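Local coordinates for TerD domain-containing protein (Streptomyces coelicolor A3, PDB 2QZ7), which is of unknown function but belongs to the TerD family, named for tellurium resistance, and binds sodium ions in the crystal, at residues Ile104-Gly110 and Thr154-Arg160; Leu44-Ala48 and Glu91-Phe95. All blocks are in the same frame, centred on the assembly; numbering follows the deposited sequence.

Interaction 1 of 2, residues Ile104-Gly110 and Thr154-Arg160; sequences IARVIVG and TVAEFTR
Two neighbouring antiparallel strands of one sheet in the TerD beta-sandwich, 104-110 and 154-160, pair Val107 with Phe158 and Val109 with Ala156 and then shift register in a classic beta bulge. In the regular part, Val107 N donates to Phe158 O at 2.7 Å, and Phe158 N answers Val107 O. At the bulge, Val155 and Ala156 both face Val109; Val109 O accepts Val155 N at 2.9 Å and, less tightly, Ala156 N at 3.3 Å. Just beyond, Gly110 CA and Thr154 CA come within 3.7 Å, an approach possible because Gly110 has no side chain.

One face of the pair is apolar, as suits the sandwich interior, where Phe158 meets Val132 and Leu23. Val109 CG1, set between its backbone N and carbonyl carbon (chi1 61°), rests 3.8 Å from Ala156 CB and also meets the Phe158 ring obliquely at CE2. The small Ala156 lets Val109 CG1 lie against both its own CB and the larger ring of Phe158.

The other face mixes apolar and charged groups. Ile108 CD1 packs on the methyl of Thr154, whose hydroxyl bonds to Ala171 O. Arg106 runs extended beside Thr159 CG2 and grips one oxygen of Glu157 side-on: Arg106 NE lies 2.8 Å from Glu157 OE2, on its anti side but tilted out of the carboxylate plane, while NH2 uses the anti lone pair. The guanidinium and carboxylate planes stand 84° apart. Ile108 CG2 lies over one guanidinium face, Tyr51 makes a cation-pi contact, and NH1 is held by Pro56 O and Gly187 O, so this charge is well fixed. At the far end Arg160, whose backbone N bonds to Ala105 O, extends its side chain alongside Ala105: Arg160 NE meets Ile104 O in the guanidinium plane at 2.9 Å, nearly straight at 168°.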
# COMPACT_ATOMS: atom_id res chain seq x y z
N ILE A 104 -4.68 11.57 -13.67
CA ILE A 104 -4.71 10.77 -12.42
C ILE A 104 -4.67 11.74 -11.23
O ILE A 104 -3.74 12.53 -11.10
CB ILE A 104 -3.53 9.76 -12.34
CG1 ILE A 104 -3.72 8.65 -13.37
CG2 ILE A 104 -3.35 9.14 -10.89
CD1 ILE A 104 -2.51 7.88 -13.60
N ALA A 105 -5.66 11.67 -10.35
CA ALA A 105 -5.79 12.65 -9.28
C ALA A 105 -5.84 12.06 -7.89
O ALA A 105 -5.94 12.81 -6.88
CB ALA A 105 -7.05 13.59 -9.53
N ARG A 106 -5.77 10.73 -7.81
CA ARG A 106 -5.79 10.05 -6.53
C ARG A 106 -4.98 8.76 -6.61
O ARG A 106 -5.07 8.03 -7.61
CB ARG A 106 -7.25 9.76 -6.12
CG ARG A 106 -7.43 8.99 -4.82
CD ARG A 106 -8.95 9.09 -4.41
NE ARG A 106 -9.15 8.43 -3.12
CZ ARG A 106 -9.64 7.20 -2.93
NH1 ARG A 106 -10.01 6.44 -3.95
NH2 ARG A 106 -9.75 6.75 -1.70
N VAL A 107 -4.20 8.52 -5.56
CA VAL A 107 -3.45 7.30 -5.39
C VAL A 107 -3.71 6.74 -3.99
O VAL A 107 -3.71 7.49 -3.00
CB VAL A 107 -1.91 7.52 -5.59
CG1 VAL A 107 -1.14 6.18 -5.41
CG2 VAL A 107 -1.66 8.12 -6.96
N ILE A 108 -3.97 5.44 -3.89
CA ILE A 108 -4.03 4.84 -2.59
C ILE A 108 -3.09 3.68 -2.45
O ILE A 108 -2.95 2.88 -3.36
CB ILE A 108 -5.48 4.62 -2.08
CG1 ILE A 108 -5.65 3.67 -0.92
CG2 ILE A 108 -6.50 4.31 -3.13
CD1 ILE A 108 -6.91 4.26 -0.09
N VAL A 109 -2.42 3.61 -1.31
CA VAL A 109 -1.44 2.52 -1.11
C VAL A 109 -1.81 1.78 0.16
O VAL A 109 -2.31 2.38 1.10
CB VAL A 109 0.03 3.07 -1.10
CG1 VAL A 109 0.22 4.03 0.00
CG2 VAL A 109 1.06 1.92 -1.00
N GLY A 110 -1.62 0.47 0.13
CA GLY A 110 -1.93 -0.40 1.25
C GLY A 110 -1.02 -1.63 1.26
O GLY A 110 -0.03 -1.71 0.49
N THR A 154 -5.53 -0.46 3.71
CA THR A 154 -4.96 0.77 3.10
C THR A 154 -4.16 1.44 4.20
O THR A 154 -4.47 1.22 5.40
CB THR A 154 -6.07 1.71 2.58
OG1 THR A 154 -7.02 1.95 3.62
CG2 THR A 154 -6.77 1.04 1.42
N VAL A 155 -3.12 2.21 3.85
CA VAL A 155 -2.40 2.98 4.85
C VAL A 155 -2.36 4.50 4.52
O VAL A 155 -2.31 5.32 5.45
CB VAL A 155 -0.93 2.46 5.14
CG1 VAL A 155 -0.89 0.90 5.40
CG2 VAL A 155 -0.00 2.83 4.06
N ALA A 156 -2.39 4.88 3.23
CA ALA A 156 -2.18 6.29 2.85
C ALA A 156 -2.90 6.65 1.57
O ALA A 156 -2.97 5.83 0.63
CB ALA A 156 -0.65 6.59 2.71
N GLU A 157 -3.38 7.89 1.51
CA GLU A 157 -4.04 8.40 0.32
C GLU A 157 -3.28 9.65 -0.17
O GLU A 157 -2.99 10.53 0.64
CB GLU A 157 -5.49 8.80 0.66
CG GLU A 157 -6.24 9.35 -0.50
CD GLU A 157 -7.54 10.01 -0.14
OE1 GLU A 157 -7.51 11.07 0.53
OE2 GLU A 157 -8.59 9.50 -0.57
N PHE A 158 -2.96 9.71 -1.46
CA PHE A 158 -2.47 10.94 -2.07
C PHE A 158 -3.52 11.45 -3.06
O PHE A 158 -4.07 10.67 -3.86
CB PHE A 158 -1.11 10.73 -2.75
CG PHE A 158 -0.12 9.96 -1.89
CD1 PHE A 158 0.61 10.60 -0.89
CD2 PHE A 158 0.03 8.60 -2.06
CE1 PHE A 158 1.49 9.87 -0.07
CE2 PHE A 158 0.95 7.85 -1.28
CZ PHE A 158 1.65 8.49 -0.26
N THR A 159 -3.84 12.74 -2.97
CA THR A 159 -4.83 13.39 -3.84
C THR A 159 -4.29 14.75 -4.26
O THR A 159 -3.50 15.37 -3.52
CB THR A 159 -6.23 13.56 -3.15
OG1 THR A 159 -6.10 14.30 -1.94
CG2 THR A 159 -6.86 12.22 -2.83
N ARG A 160 -4.70 15.21 -5.44
CA ARG A 160 -4.33 16.55 -5.94
C ARG A 160 -5.23 17.70 -5.40
O ARG A 160 -6.46 17.56 -5.26
CB ARG A 160 -4.38 16.61 -7.47
CG ARG A 160 -3.39 15.71 -8.23
CD ARG A 160 -3.52 15.97 -9.74
NE ARG A 160 -2.64 15.12 -10.55
CZ ARG A 160 -1.39 15.47 -10.88
NH1 ARG A 160 -0.90 16.62 -10.46
NH2 ARG A 160 -0.62 14.67 -11.60

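Interaction 2 of 2, residues Leu44-Ala48 and Glu91-Phe95. With NA (sodium ion), chain D.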
# COMPACT_ATOMS: atom_id res chain seq x y z
N LEU A 44 3.59 -10.84 2.25
CA LEU A 44 2.93 -9.52 2.29
C LEU A 44 3.40 -8.72 1.10
O LEU A 44 4.55 -8.86 0.66
CB LEU A 44 3.26 -8.71 3.54
CG LEU A 44 2.47 -9.04 4.83
CD1 LEU A 44 2.77 -10.49 5.36
CD2 LEU A 44 2.74 -8.00 5.89
N ASP A 45 2.47 -7.93 0.56
CA ASP A 45 2.74 -7.05 -0.58
C ASP A 45 2.28 -5.66 -0.30
O ASP A 45 1.13 -5.43 0.14
CB ASP A 45 1.96 -7.50 -1.83
CG ASP A 45 2.55 -8.77 -2.47
OD1 ASP A 45 3.78 -9.02 -2.36
OD2 ASP A 45 1.78 -9.52 -3.10
N ILE A 46 3.16 -4.71 -0.61
CA ILE A 46 2.69 -3.32 -0.80
C ILE A 46 1.95 -3.29 -2.13
O ILE A 46 2.46 -3.79 -3.16
CB ILE A 46 3.85 -2.30 -0.87
CG1 ILE A 46 4.73 -2.33 0.42
CG2 ILE A 46 3.26 -0.84 -1.07
CD1 ILE A 46 6.06 -1.44 0.28
N ILE A 47 0.77 -2.69 -2.13
CA ILE A 47 -0.03 -2.58 -3.36
C ILE A 47 -0.51 -1.15 -3.46
O ILE A 47 -0.96 -0.61 -2.47
CB ILE A 47 -1.29 -3.51 -3.29
CG1 ILE A 47 -0.87 -5.00 -3.10
CG2 ILE A 47 -2.13 -3.33 -4.54
CD1 ILE A 47 -2.10 -5.97 -2.91
N ALA A 48 -0.45 -0.54 -4.65
CA ALA A 48 -1.06 0.78 -4.87
C ALA A 48 -1.96 0.76 -6.11
O ALA A 48 -1.77 -0.06 -7.01
CB ALA A 48 0.02 1.87 -5.03
N GLU A 91 10.65 -4.51 1.74
CA GLU A 91 9.90 -4.22 0.54
C GLU A 91 9.68 -2.72 0.49
O GLU A 91 9.47 -2.10 1.51
CB GLU A 91 8.57 -4.99 0.55
CG GLU A 91 7.66 -4.73 -0.70
CD GLU A 91 6.80 -5.93 -1.05
OE1 GLU A 91 7.26 -7.08 -0.84
OE2 GLU A 91 5.68 -5.73 -1.56
N GLU A 92 9.74 -2.12 -0.68
CA GLU A 92 9.53 -0.68 -0.74
C GLU A 92 8.91 -0.29 -2.08
O GLU A 92 9.13 -0.96 -3.11
CB GLU A 92 10.87 0.06 -0.54
CG GLU A 92 11.75 0.10 -1.79
CD GLU A 92 11.42 1.29 -2.74
OE1 GLU A 92 10.99 2.35 -2.26
OE2 GLU A 92 11.60 1.18 -3.96
N MSE A 93 8.17 0.80 -2.06
CA MSE A 93 7.59 1.35 -3.27
C MSE A 93 7.79 2.86 -3.24
O MSE A 93 7.38 3.54 -2.27
CB MSE A 93 6.06 1.03 -3.31
CG MSE A 93 5.40 1.44 -4.66
SE MSE A 93 3.55 1.00 -4.78
CE MSE A 93 3.77 -0.90 -4.94
N THR A 94 8.42 3.38 -4.29
CA THR A 94 8.61 4.84 -4.43
C THR A 94 7.69 5.47 -5.50
O THR A 94 7.63 4.99 -6.62
CB THR A 94 10.08 5.12 -4.74
OG1 THR A 94 10.89 4.61 -3.67
CG2 THR A 94 10.39 6.63 -4.96
N PHE A 95 7.04 6.60 -5.17
CA PHE A 95 6.16 7.29 -6.11
C PHE A 95 6.72 8.63 -6.47
O PHE A 95 7.04 9.43 -5.58
CB PHE A 95 4.75 7.58 -5.51
CG PHE A 95 4.08 6.37 -4.91
CD1 PHE A 95 2.89 5.89 -5.47
CD2 PHE A 95 4.61 5.72 -3.79
CE1 PHE A 95 2.25 4.80 -4.93
CE2 PHE A 95 3.95 4.61 -3.23
CZ PHE A 95 2.77 4.17 -3.82
NA NA D . 5.93 -8.97 -1.26
O HOH W 1 4.15 -5.74 -3.80
O HOH W 2 6.61 -10.01 -3.06
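Strands 44-48 and 91-95 face each other from the two sheets of the sandwich, running nearly parallel (9°) with axes 7.5 Å apart, too far for backbone-to-backbone pairing; side chains and a metal bridge the gap. Glu91 crosses it on an extended chain, its CG anti to the backbone N (chi1 179°), and uses both carboxylate oxygens. Glu91 OE1 binds the sodium ion, which Leu44 O and Asp45 OD1 also hold, each 2.4 Å from the metal; Ser81 O and a water complete the five ligands found. Glu91 OE2 accepts Ile46 N at 2.9 Å, from above the carboxylate plane (42° out of it), and a second water bridges it to Ile46 O. Asp45 is steadied in turn by His114 at OD2 and His43 at OD1.

Away from the metal the layer turns apolar. Ile46 slides past Glu91 in the opposite direction, Ile46 CD1 lying 3.8 Å from Glu91 CG, so the aliphatic part of the glutamate shares the core packing. Met93, a selenomethionine here, bends at its last torsion, bringing Met93 CE 3.6 Å from Ile46 O and SE against the methyl of Ala48. That small methyl also meets the Phe95 ring at its edge, Ala48 CB lying 3.7 Å from Phe95 CE1; a compact residue suits a place shared by two bulky neighbours.

Two carboxylates and main-chain carbonyls make an all-oxygen protein site suited to a hard cation. The ion probably offsets the charge of the closely set acids, while Glu91 ties the two sheets together through both metal and backbone.

Both contacts are largely buried, but interaction 1 has partly exposed residues (Ala105, Glu157, Thr159, Arg160), whereas all touching residues of interaction 2 are buried. Interaction 1 works within a sheet, through backbone bonds interrupted by a bulge, with a salt bridge on one face; interaction 2 works between sheets, through interdigitating side chains and, at one end, a metal site. They meet because strand 44-52 is the other neighbour of strand 104-113: Gly110 N lies 2.9 Å from Ile47 O, a probable hydrogen bond, and Val109 CG2 packs on Ile46 CG2. Acidic groups meet an arginine in the first and a sodium ion, which probably offsets their charge, in the second.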